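Local coordinates for protein pullulanase (Bacillus acidopullulyticus, PDB 2WAN) that hydrolyses the alpha-1,6-glucosidic linkages of pullulan, and probably those at the branch points of starch, as a debranching enzyme of the alpha-amylase family, at residues I435-V440 and V773-G778; N682-L687 and I729-S734; T739-I744 and E781-K786. All blocks are in the same frame, centred on the assembly; numbering follows the deposited sequence.

Contact 1: I435-V440 and V773-G778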
loop_
_atom_site.group_PDB
_atom_site.type_symbol
_atom_site.label_atom_id
_atom_site.label_comp_id
_atom_site.label_asym_id
_atom_site.label_seq_id
_atom_site.Cartn_x
_atom_site.Cartn_y
_atom_site.Cartn_z
ATOM N N ILE A 435 10.391 5.706 -14.048
ATOM C CA ILE A 435 8.990 5.298 -14.057
ATOM C C ILE A 435 8.104 6.475 -14.506
ATOM O O ILE A 435 8.224 7.579 -13.996
ATOM C CB ILE A 435 8.570 4.763 -12.662
ATOM C CG1 ILE A 435 9.411 3.528 -12.297
ATOM C CG2 ILE A 435 7.088 4.390 -12.657
ATOM C CD1 ILE A 435 9.235 3.053 -10.834
ATOM N N TYR A 436 7.199 6.209 -15.443
ATOM C CA TYR A 436 6.345 7.231 -16.044
ATOM C C TYR A 436 4.886 6.856 -15.801
ATOM O O TYR A 436 4.384 5.889 -16.380
ATOM C CB TYR A 436 6.664 7.267 -17.541
ATOM C CG TYR A 436 5.973 8.302 -18.412
ATOM C CD1 TYR A 436 4.785 7.998 -19.068
ATOM C CD2 TYR A 436 6.563 9.547 -18.646
ATOM C CE1 TYR A 436 4.164 8.921 -19.920
ATOM C CE2 TYR A 436 5.957 10.488 -19.498
ATOM C CZ TYR A 436 4.777 10.163 -20.141
ATOM O OH TYR A 436 4.200 11.078 -20.998
ATOM N N GLU A 437 4.211 7.603 -14.927
ATOM C CA GLU A 437 2.812 7.294 -14.567
ATOM C C GLU A 437 1.825 7.762 -15.640
ATOM O O GLU A 437 1.865 8.918 -16.067
ATOM C CB GLU A 437 2.440 7.934 -13.224
ATOM C CG GLU A 437 1.036 7.526 -12.711
ATOM C CD GLU A 437 0.691 8.215 -11.377
ATOM O OE1 GLU A 437 1.041 9.402 -11.186
ATOM O OE2 GLU A 437 0.046 7.579 -10.533
ATOM N N ALA A 438 0.941 6.875 -16.087
ATOM C CA ALA A 438 -0.038 7.240 -17.121
ATOM C C ALA A 438 -1.366 6.513 -16.919
ATOM O O ALA A 438 -1.387 5.336 -16.576
ATOM C CB ALA A 438 0.525 6.919 -18.529
ATOM N N HIS A 439 -2.464 7.234 -17.140
ATOM C CA HIS A 439 -3.820 6.664 -17.184
ATOM C C HIS A 439 -4.156 6.272 -18.623
ATOM O O HIS A 439 -3.869 7.035 -19.546
ATOM C CB HIS A 439 -4.766 7.752 -16.665
ATOM C CG HIS A 439 -6.192 7.326 -16.491
ATOM N ND1 HIS A 439 -7.088 7.259 -17.546
ATOM C CD2 HIS A 439 -6.897 7.027 -15.378
ATOM C CE1 HIS A 439 -8.273 6.900 -17.084
ATOM N NE2 HIS A 439 -8.187 6.762 -15.773
ATOM N N VAL A 440 -4.728 5.079 -18.826
ATOM C CA VAL A 440 -4.993 4.599 -20.201
ATOM C C VAL A 440 -5.884 5.552 -21.011
ATOM O O VAL A 440 -5.645 5.748 -22.223
ATOM C CB VAL A 440 -5.596 3.168 -20.191
ATOM C CG1 VAL A 440 -5.956 2.707 -21.604
ATOM C CG2 VAL A 440 -4.582 2.165 -19.559
ATOM N N VAL A 773 15.129 5.602 -6.970
ATOM C CA VAL A 773 14.291 5.254 -8.119
ATOM C C VAL A 773 13.499 6.461 -8.609
ATOM O O VAL A 773 12.553 6.877 -7.947
ATOM C CB VAL A 773 13.298 4.104 -7.806
ATOM C CG1 VAL A 773 12.583 3.671 -9.107
ATOM C CG2 VAL A 773 14.039 2.905 -7.153
ATOM N N PRO A 774 13.871 7.028 -9.769
ATOM C CA PRO A 774 13.131 8.223 -10.191
ATOM C C PRO A 774 11.750 7.907 -10.778
ATOM O O PRO A 774 11.617 6.997 -11.605
ATOM C CB PRO A 774 14.035 8.824 -11.270
ATOM C CG PRO A 774 14.765 7.629 -11.840
ATOM C CD PRO A 774 15.038 6.769 -10.628
ATOM N N PHE A 775 10.761 8.716 -10.408
ATOM C CA PHE A 775 9.376 8.535 -10.858
ATOM C C PHE A 775 8.896 9.898 -11.301
ATOM O O PHE A 775 9.237 10.920 -10.660
ATOM C CB PHE A 775 8.530 8.067 -9.648
ATOM C CG PHE A 775 7.029 8.131 -9.862
ATOM C CD1 PHE A 775 6.299 6.978 -10.167
ATOM C CD2 PHE A 775 6.340 9.335 -9.715
ATOM C CE1 PHE A 775 4.906 7.029 -10.319
ATOM C CE2 PHE A 775 4.962 9.398 -9.882
ATOM C CZ PHE A 775 4.243 8.241 -10.202
ATOM N N MET A 776 8.109 9.927 -12.376
ATOM C CA MET A 776 7.482 11.188 -12.815
ATOM C C MET A 776 6.034 10.950 -13.216
ATOM O O MET A 776 5.685 9.873 -13.745
ATOM C CB MET A 776 8.265 11.814 -13.980
ATOM C CG MET A 776 8.299 10.955 -15.258
ATOM S SD MET A 776 9.181 11.678 -16.648
ATOM C CE MET A 776 8.048 12.989 -17.130
ATOM N N GLN A 777 5.193 11.955 -12.963
ATOM C CA GLN A 777 3.832 11.933 -13.485
ATOM C C GLN A 777 3.897 12.149 -14.997
ATOM O O GLN A 777 4.460 13.129 -15.470
ATOM C CB GLN A 777 2.984 13.051 -12.867
ATOM C CG GLN A 777 1.507 12.947 -13.321
ATOM C CD GLN A 777 0.578 14.037 -12.808
ATOM O OE1 GLN A 777 -0.636 13.918 -12.977
ATOM N NE2 GLN A 777 1.125 15.108 -12.208
ATOM N N GLY A 778 3.328 11.221 -15.761
ATOM C CA GLY A 778 3.327 11.358 -17.219
ATOM C C GLY A 778 2.733 12.696 -17.646
ATOM O O GLY A 778 1.717 13.131 -17.133
HETATM O O HOH W 1 0.003 11.243 -16.163
#

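Contact 2: N682-L687 and I729-S734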
loop_
_atom_site.group_PDB
_atom_site.type_symbol
_atom_site.label_atom_id
_atom_site.label_comp_id
_atom_site.label_asym_id
_atom_site.label_seq_id
_atom_site.Cartn_x
_atom_site.Cartn_y
_atom_site.Cartn_z
ATOM N N ASN A 682 9.217 12.945 1.663
ATOM C CA ASN A 682 10.208 13.892 2.214
ATOM C C ASN A 682 10.904 14.700 1.110
ATOM O O ASN A 682 10.989 15.937 1.187
ATOM C CB ASN A 682 11.259 13.197 3.086
ATOM C CG ASN A 682 10.684 12.628 4.377
ATOM O OD1 ASN A 682 9.543 12.924 4.760
ATOM N ND2 ASN A 682 11.489 11.818 5.066
ATOM N N ILE A 683 11.411 14.012 0.088
ATOM C CA ILE A 683 12.046 14.741 -1.021
ATOM C C ILE A 683 10.999 15.583 -1.810
ATOM O O ILE A 683 11.292 16.700 -2.233
ATOM C CB ILE A 683 12.920 13.816 -1.916
ATOM C CG1 ILE A 683 13.945 14.647 -2.714
ATOM C CG2 ILE A 683 12.046 12.900 -2.810
ATOM C CD1 ILE A 683 14.785 13.803 -3.749
ATOM N N ARG A 684 9.786 15.050 -1.972
ATOM C CA ARG A 684 8.684 15.751 -2.634
ATOM C C ARG A 684 8.389 17.079 -1.931
ATOM O O ARG A 684 8.365 18.144 -2.560
ATOM C CB ARG A 684 7.419 14.880 -2.620
ATOM C CG ARG A 684 6.274 15.429 -3.475
ATOM C CD ARG A 684 4.914 14.910 -2.983
ATOM N NE ARG A 684 4.561 15.449 -1.654
ATOM C CZ ARG A 684 3.831 14.816 -0.732
ATOM N NH1 ARG A 684 3.336 13.598 -0.939
ATOM N NH2 ARG A 684 3.611 15.401 0.430
ATOM N N ASN A 685 8.191 17.015 -0.620
ATOM C CA ASN A 685 7.930 18.245 0.147
ATOM C C ASN A 685 9.128 19.181 0.108
ATOM O O ASN A 685 8.966 20.407 0.038
ATOM C CB ASN A 685 7.557 17.935 1.596
ATOM C CG ASN A 685 6.136 17.384 1.744
ATOM O OD1 ASN A 685 5.229 17.692 0.967
ATOM N ND2 ASN A 685 5.940 16.599 2.780
ATOM N N GLY A 686 10.328 18.610 0.135
ATOM C CA GLY A 686 11.547 19.406 0.040
ATOM C C GLY A 686 11.684 20.148 -1.278
ATOM O O GLY A 686 12.218 21.260 -1.308
ATOM N N LEU A 687 11.200 19.541 -2.371
ATOM C CA LEU A 687 11.308 20.150 -3.685
ATOM C C LEU A 687 10.342 21.290 -3.963
ATOM O O LEU A 687 10.741 22.282 -4.582
ATOM C CB LEU A 687 11.222 19.088 -4.806
ATOM C CG LEU A 687 12.506 18.250 -4.930
ATOM C CD1 LEU A 687 12.215 16.961 -5.726
ATOM C CD2 LEU A 687 13.620 19.073 -5.603
ATOM N N ILE A 729 11.345 5.716 -3.791
ATOM C CA ILE A 729 10.810 6.224 -5.062
ATOM C C ILE A 729 10.786 7.754 -4.978
ATOM O O ILE A 729 9.932 8.342 -4.305
ATOM C CB ILE A 729 9.395 5.674 -5.360
ATOM C CG1 ILE A 729 9.301 4.167 -5.056
ATOM C CG2 ILE A 729 8.968 6.014 -6.842
ATOM C CD1 ILE A 729 10.276 3.269 -5.867
ATOM N N ASN A 730 11.733 8.388 -5.670
ATOM C CA ASN A 730 11.894 9.835 -5.604
ATOM C C ASN A 730 10.949 10.491 -6.596
ATOM O O ASN A 730 10.843 10.051 -7.743
ATOM C CB ASN A 730 13.339 10.213 -5.958
ATOM C CG ASN A 730 14.337 9.679 -4.954
ATOM O OD1 ASN A 730 14.048 9.603 -3.755
ATOM N ND2 ASN A 730 15.522 9.316 -5.429
ATOM N N TYR A 731 10.265 11.546 -6.156
ATOM C CA TYR A 731 9.308 12.208 -7.047
ATOM C C TYR A 731 8.963 13.587 -6.524
ATOM O O TYR A 731 9.251 13.917 -5.346
ATOM C CB TYR A 731 8.026 11.365 -7.235
ATOM C CG TYR A 731 7.060 11.384 -6.056
ATOM C CD1 TYR A 731 7.451 10.968 -4.780
ATOM C CD2 TYR A 731 5.740 11.813 -6.225
ATOM C CE1 TYR A 731 6.535 10.988 -3.694
ATOM C CE2 TYR A 731 4.829 11.832 -5.153
ATOM C CZ TYR A 731 5.238 11.418 -3.896
ATOM O OH TYR A 731 4.337 11.436 -2.850
ATOM N N VAL A 732 8.355 14.370 -7.412
ATOM C CA VAL A 732 7.828 15.685 -7.052
ATOM C C VAL A 732 6.309 15.788 -7.291
ATOM O O VAL A 732 5.630 16.501 -6.546
ATOM C CB VAL A 732 8.638 16.825 -7.729
ATOM C CG1 VAL A 732 8.484 16.792 -9.236
ATOM C CG2 VAL A 732 8.220 18.225 -7.166
ATOM N N THR A 733 5.773 15.087 -8.293
ATOM C CA THR A 733 4.312 15.046 -8.473
ATOM C C THR A 733 3.849 13.654 -8.891
ATOM O O THR A 733 4.661 12.814 -9.282
ATOM C CB THR A 733 3.812 16.043 -9.552
ATOM O OG1 THR A 733 4.414 15.743 -10.819
ATOM C CG2 THR A 733 4.154 17.509 -9.166
ATOM N N SER A 734 2.530 13.457 -8.828
ATOM C CA SER A 734 1.866 12.217 -9.225
ATOM C C SER A 734 0.431 12.571 -9.628
ATOM O O SER A 734 0.063 13.759 -9.637
ATOM C CB SER A 734 1.848 11.236 -8.039
ATOM O OG SER A 734 0.962 11.701 -7.017
#

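Contact 3: T739-I744 and E781-K786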
loop_
_atom_site.group_PDB
_atom_site.type_symbol
_atom_site.label_atom_id
_atom_site.label_comp_id
_atom_site.label_asym_id
_atom_site.label_seq_id
_atom_site.Cartn_x
_atom_site.Cartn_y
_atom_site.Cartn_z
ATOM N N THR A 739 -0.561 19.082 -10.844
ATOM C CA THR A 739 0.580 18.913 -11.742
ATOM C C THR A 739 1.609 19.976 -11.332
ATOM O O THR A 739 1.250 20.990 -10.701
ATOM C CB THR A 739 0.223 19.100 -13.222
ATOM O OG1 THR A 739 -0.046 20.486 -13.497
ATOM C CG2 THR A 739 -0.986 18.236 -13.617
ATOM N N LEU A 740 2.880 19.755 -11.653
ATOM C CA LEU A 740 3.897 20.703 -11.224
ATOM C C LEU A 740 3.676 22.075 -11.839
ATOM O O LEU A 740 3.884 23.082 -11.163
ATOM C CB LEU A 740 5.324 20.187 -11.490
ATOM C CG LEU A 740 6.428 20.979 -10.763
ATOM C CD1 LEU A 740 6.128 21.107 -9.262
ATOM C CD2 LEU A 740 7.834 20.368 -10.986
ATOM N N TRP A 741 3.222 22.121 -13.089
ATOM C CA TRP A 741 2.999 23.406 -13.769
ATOM C C TRP A 741 1.948 24.213 -12.999
ATOM O O TRP A 741 2.131 25.412 -12.736
ATOM C CB TRP A 741 2.604 23.212 -15.258
ATOM C CG TRP A 741 2.638 24.514 -16.046
ATOM C CD1 TRP A 741 1.600 25.111 -16.697
ATOM C CD2 TRP A 741 3.779 25.378 -16.218
ATOM N NE1 TRP A 741 2.026 26.298 -17.291
ATOM C CE2 TRP A 741 3.361 26.472 -17.016
ATOM C CE3 TRP A 741 5.124 25.319 -15.790
ATOM C CZ2 TRP A 741 4.233 27.521 -17.380
ATOM C CZ3 TRP A 741 5.990 26.352 -16.152
ATOM C CH2 TRP A 741 5.533 27.448 -16.944
ATOM N N ASP A 742 0.871 23.532 -12.613
ATOM C CA ASP A 742 -0.222 24.154 -11.854
ATOM C C ASP A 742 0.236 24.539 -10.448
ATOM O O ASP A 742 -0.117 25.614 -9.945
ATOM C CB ASP A 742 -1.410 23.200 -11.774
ATOM C CG ASP A 742 -2.139 23.048 -13.101
ATOM O OD1 ASP A 742 -1.738 23.668 -14.106
ATOM O OD2 ASP A 742 -3.130 22.307 -13.133
ATOM N N LYS A 743 1.003 23.651 -9.819
ATOM C CA LYS A 743 1.530 23.894 -8.465
ATOM C C LYS A 743 2.409 25.143 -8.426
ATOM O O LYS A 743 2.284 25.962 -7.509
ATOM C CB LYS A 743 2.325 22.672 -7.975
ATOM C CG LYS A 743 3.264 22.932 -6.807
ATOM C CD LYS A 743 2.527 23.314 -5.516
ATOM C CE LYS A 743 3.482 24.039 -4.572
ATOM N NZ LYS A 743 2.801 24.437 -3.279
ATOM N N ILE A 744 3.291 25.277 -9.418
ATOM C CA ILE A 744 4.215 26.409 -9.462
ATOM C C ILE A 744 3.453 27.716 -9.779
ATOM O O ILE A 744 3.814 28.780 -9.273
ATOM C CB ILE A 744 5.393 26.163 -10.423
ATOM C CG1 ILE A 744 6.289 25.030 -9.886
ATOM C CG2 ILE A 744 6.210 27.481 -10.628
ATOM C CD1 ILE A 744 7.402 24.625 -10.838
ATOM N N GLU A 781 6.615 16.483 -18.677
ATOM C CA GLU A 781 7.600 16.860 -19.707
ATOM C C GLU A 781 7.008 17.811 -20.759
ATOM O O GLU A 781 7.751 18.387 -21.540
ATOM C CB GLU A 781 8.182 15.602 -20.374
ATOM C CG GLU A 781 7.208 14.879 -21.321
ATOM C CD GLU A 781 6.135 14.006 -20.649
ATOM O OE1 GLU A 781 6.066 13.887 -19.398
ATOM O OE2 GLU A 781 5.366 13.397 -21.418
ATOM N N MET A 782 5.678 17.969 -20.768
ATOM C CA MET A 782 5.037 18.965 -21.622
ATOM C C MET A 782 4.145 19.939 -20.842
ATOM O O MET A 782 3.197 20.518 -21.405
ATOM C CB MET A 782 4.263 18.279 -22.758
ATOM C CG MET A 782 3.135 17.332 -22.290
ATOM S SD MET A 782 2.345 16.583 -23.740
ATOM C CE MET A 782 1.268 15.404 -22.939
ATOM N N LEU A 783 4.452 20.103 -19.550
ATOM C CA LEU A 783 3.771 21.051 -18.650
ATOM C C LEU A 783 2.267 20.810 -18.673
ATOM O O LEU A 783 1.468 21.742 -18.796
ATOM C CB LEU A 783 4.126 22.513 -18.986
ATOM C CG LEU A 783 5.628 22.847 -19.163
ATOM C CD1 LEU A 783 5.802 24.372 -19.441
ATOM C CD2 LEU A 783 6.490 22.422 -17.931
ATOM N N ARG A 784 1.886 19.538 -18.585
ATOM C CA ARG A 784 0.468 19.179 -18.547
ATOM C C ARG A 784 -0.237 19.967 -17.443
ATOM O O ARG A 784 0.327 20.187 -16.372
ATOM C CB ARG A 784 0.314 17.670 -18.337
ATOM C CG ARG A 784 -1.102 17.190 -18.044
ATOM C CD ARG A 784 -1.161 15.695 -18.302
ATOM N NE ARG A 784 -2.333 15.020 -17.744
ATOM C CZ ARG A 784 -2.380 14.511 -16.520
ATOM N NH1 ARG A 784 -1.337 14.656 -15.710
ATOM N NH2 ARG A 784 -3.472 13.857 -16.106
ATOM N N THR A 785 -1.438 20.449 -17.747
ATOM C CA THR A 785 -2.192 21.284 -16.811
ATOM C C THR A 785 -3.593 20.709 -16.597
ATOM O O THR A 785 -4.229 20.232 -17.550
ATOM C CB THR A 785 -2.271 22.771 -17.298
ATOM O OG1 THR A 785 -3.076 23.533 -16.388
ATOM C CG2 THR A 785 -2.867 22.879 -18.684
ATOM N N LYS A 786 -4.045 20.732 -15.341
ATOM C CA LYS A 786 -5.400 20.329 -14.966
ATOM C C LYS A 786 -6.232 21.565 -14.633
ATOM O O LYS A 786 -7.284 21.467 -13.982
ATOM C CB LYS A 786 -5.370 19.398 -13.748
ATOM C CG LYS A 786 -4.709 18.026 -14.046
ATOM C CD LYS A 786 -4.556 17.154 -12.818
ATOM C CE LYS A 786 -3.933 15.763 -13.177
ATOM N NZ LYS A 786 -3.899 14.900 -11.953
HETATM O O HOH W 2 2.810 19.976 -15.252
#

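Contact 1: I435-V440 and V773-G778
Strands 435-438 and 773-777 are the first and last of a parallel eight-stranded barrel, and their pairing shuts the (beta/alpha)8 fold of the alpha-amylase family. Backbone bonds zip the seam: Ile435 N gives to Pro774 O at 3.0 Å, Ile435 O takes Met776 N, and Glu437 N reaches Met776 O. Glu437 O ends the series by accepting from Gly778 N at 2.7 Å, a bent bond on a lone pair, and a water lies within bonding distance of both Glu437 O and Gly778 O. Inside the barrel the branched Ile435 sets CG2 on Phe775 CD1 at 3.7 Å, while Glu437, extended with CG anti to its N (chi1 -174°), runs past Phe775 CZ until OE1 accepts from His735 N. Gln777 OE1 is engaged by Arg784 NH1. On the outer side Tyr436 lays a ring face over Gly778 CA, takes the sulfur of Met776 at its edge in a Met-aromatic contact, and bonds through OH to Glu781 OE2. A leucine at Tyr436 would probably leave that glutamate oxygen without its hydroxyl mate and Gly778 without its aromatic cover. Glycine suits this spot because a side chain would run into Glu437 O as well as the ring: Gly778 CA lies 3.5 Å from Tyr436 CZ.

Contact 2: N682-L687 and I729-S734
Arg684, on helix 681-688, lies alongside Tyr731, just past strand 728-730, where a short helix that follows strand 677-679 of the (beta/alpha)8 barrel packs against the chain leaving the neighbouring strand. Its aliphatic part covers one face of the phenol, with CG 4.3 Å from the ring centroid in a CH-pi contact, and CD comes within 3.6 Å of Tyr731 CZ. A bend at chi3 (68°) then turns the guanidinium almost perpendicular to the ring, and NH1 donates to Tyr731 OH at 3.1 Å, the hydroxyl tilted somewhat from the guanidinium plane. Arginine suits the place because one residue supplies both an apolar stem and a polar head. Beside this pair, Ile683 CG2 rests near Tyr731 O, and Leu687 CB meets Val732 CG2 at 3.9 Å, crossing at about a right angle; such branched side chains fill the space between helix and loop.

Further out, Phe679 meets the tyrosine ring edge-to-face, and Asn730 is tied by OD1 to Thr728 OG1 and by ND2 to Gln771 O. The head of the arginine is steadied from within its own helix: Arg684 NH2 gives a fairly straight bond, 2.9 Å long, to Asn685 OD1, which sits in the guanidinium plane but receives it from above its own carbonyl plane.

Contact 3: T739-I744 and E781-K786
The indole of Trp741 receives Leu783 over one face: CD1 stands 3.7 Å from the centroid of the six-membered ring, almost on its normal, in a CH-pi contact. Leu783 CD2 adds a touch at Trp741 CE3, and CB comes against the five-membered ring near CG. A leucine suits this place because its fork spreads over the wide aromatic surface, which CG of Trp741 holds out by standing anti to the backbone N (chi1 -169°). Arg806, which also touches Trp741, binds Leu783 O through its NE.

The second flat group, the carboxylate of Asp742, divides its oxygens. OD1 takes the hydroxyl of Thr785 on its syn lone pair, with Thr785 OG1 only 2.6 Å from Asp742 OD1. OD2 accepts from Lys786 N at 2.9 Å, 25° out of the carboxylate plane, and also from Gly788 N, so three bonds fix the rotation of the group and join it to the loop.

Thr739 works both ways. Its OG1 donates to Arg784 O at 2.9 Å and accepts a weak bond from Asp742 N, while its methyl CG2 packs on the extended stem of Lys786, 3.8 Å from CG. A water accepts from Trp741 N and lies within bonding distance of Arg784 O. Arg784 itself turns its guanidinium to Asn800 O, and Lys786 NZ goes to Ser792 OG.

The arrangement is that of a helix N-terminus, with Thr739 as N-cap of helix 740-747, docked on the loop that follows the last strand of the alpha-amylase-type barrel.

All three contacts lie in the (beta/alpha)8 catalytic barrel, their centres 13 to 15 Å apart. Strand 773-777, which closes the barrel in contact 1, is also the sheet neighbour of strand 728-730 in contact 2: Val773 O and Phe775 N probably bond to Asn730 N and O. Along the chain, contact 2 is nested within the span closed by contact 1, while contact 3 follows contact 2 and crosses contact 1, its loop 781-786 coming after strand 773-777. Val732 and Thr733 pack on Leu740, joining contacts 2 and 3. Contact 1 joins the last strand to the first, and contacts 2 and 3 fasten the segments that leave strands 728-730 and 773-777 to helices 681-688 and 740-747.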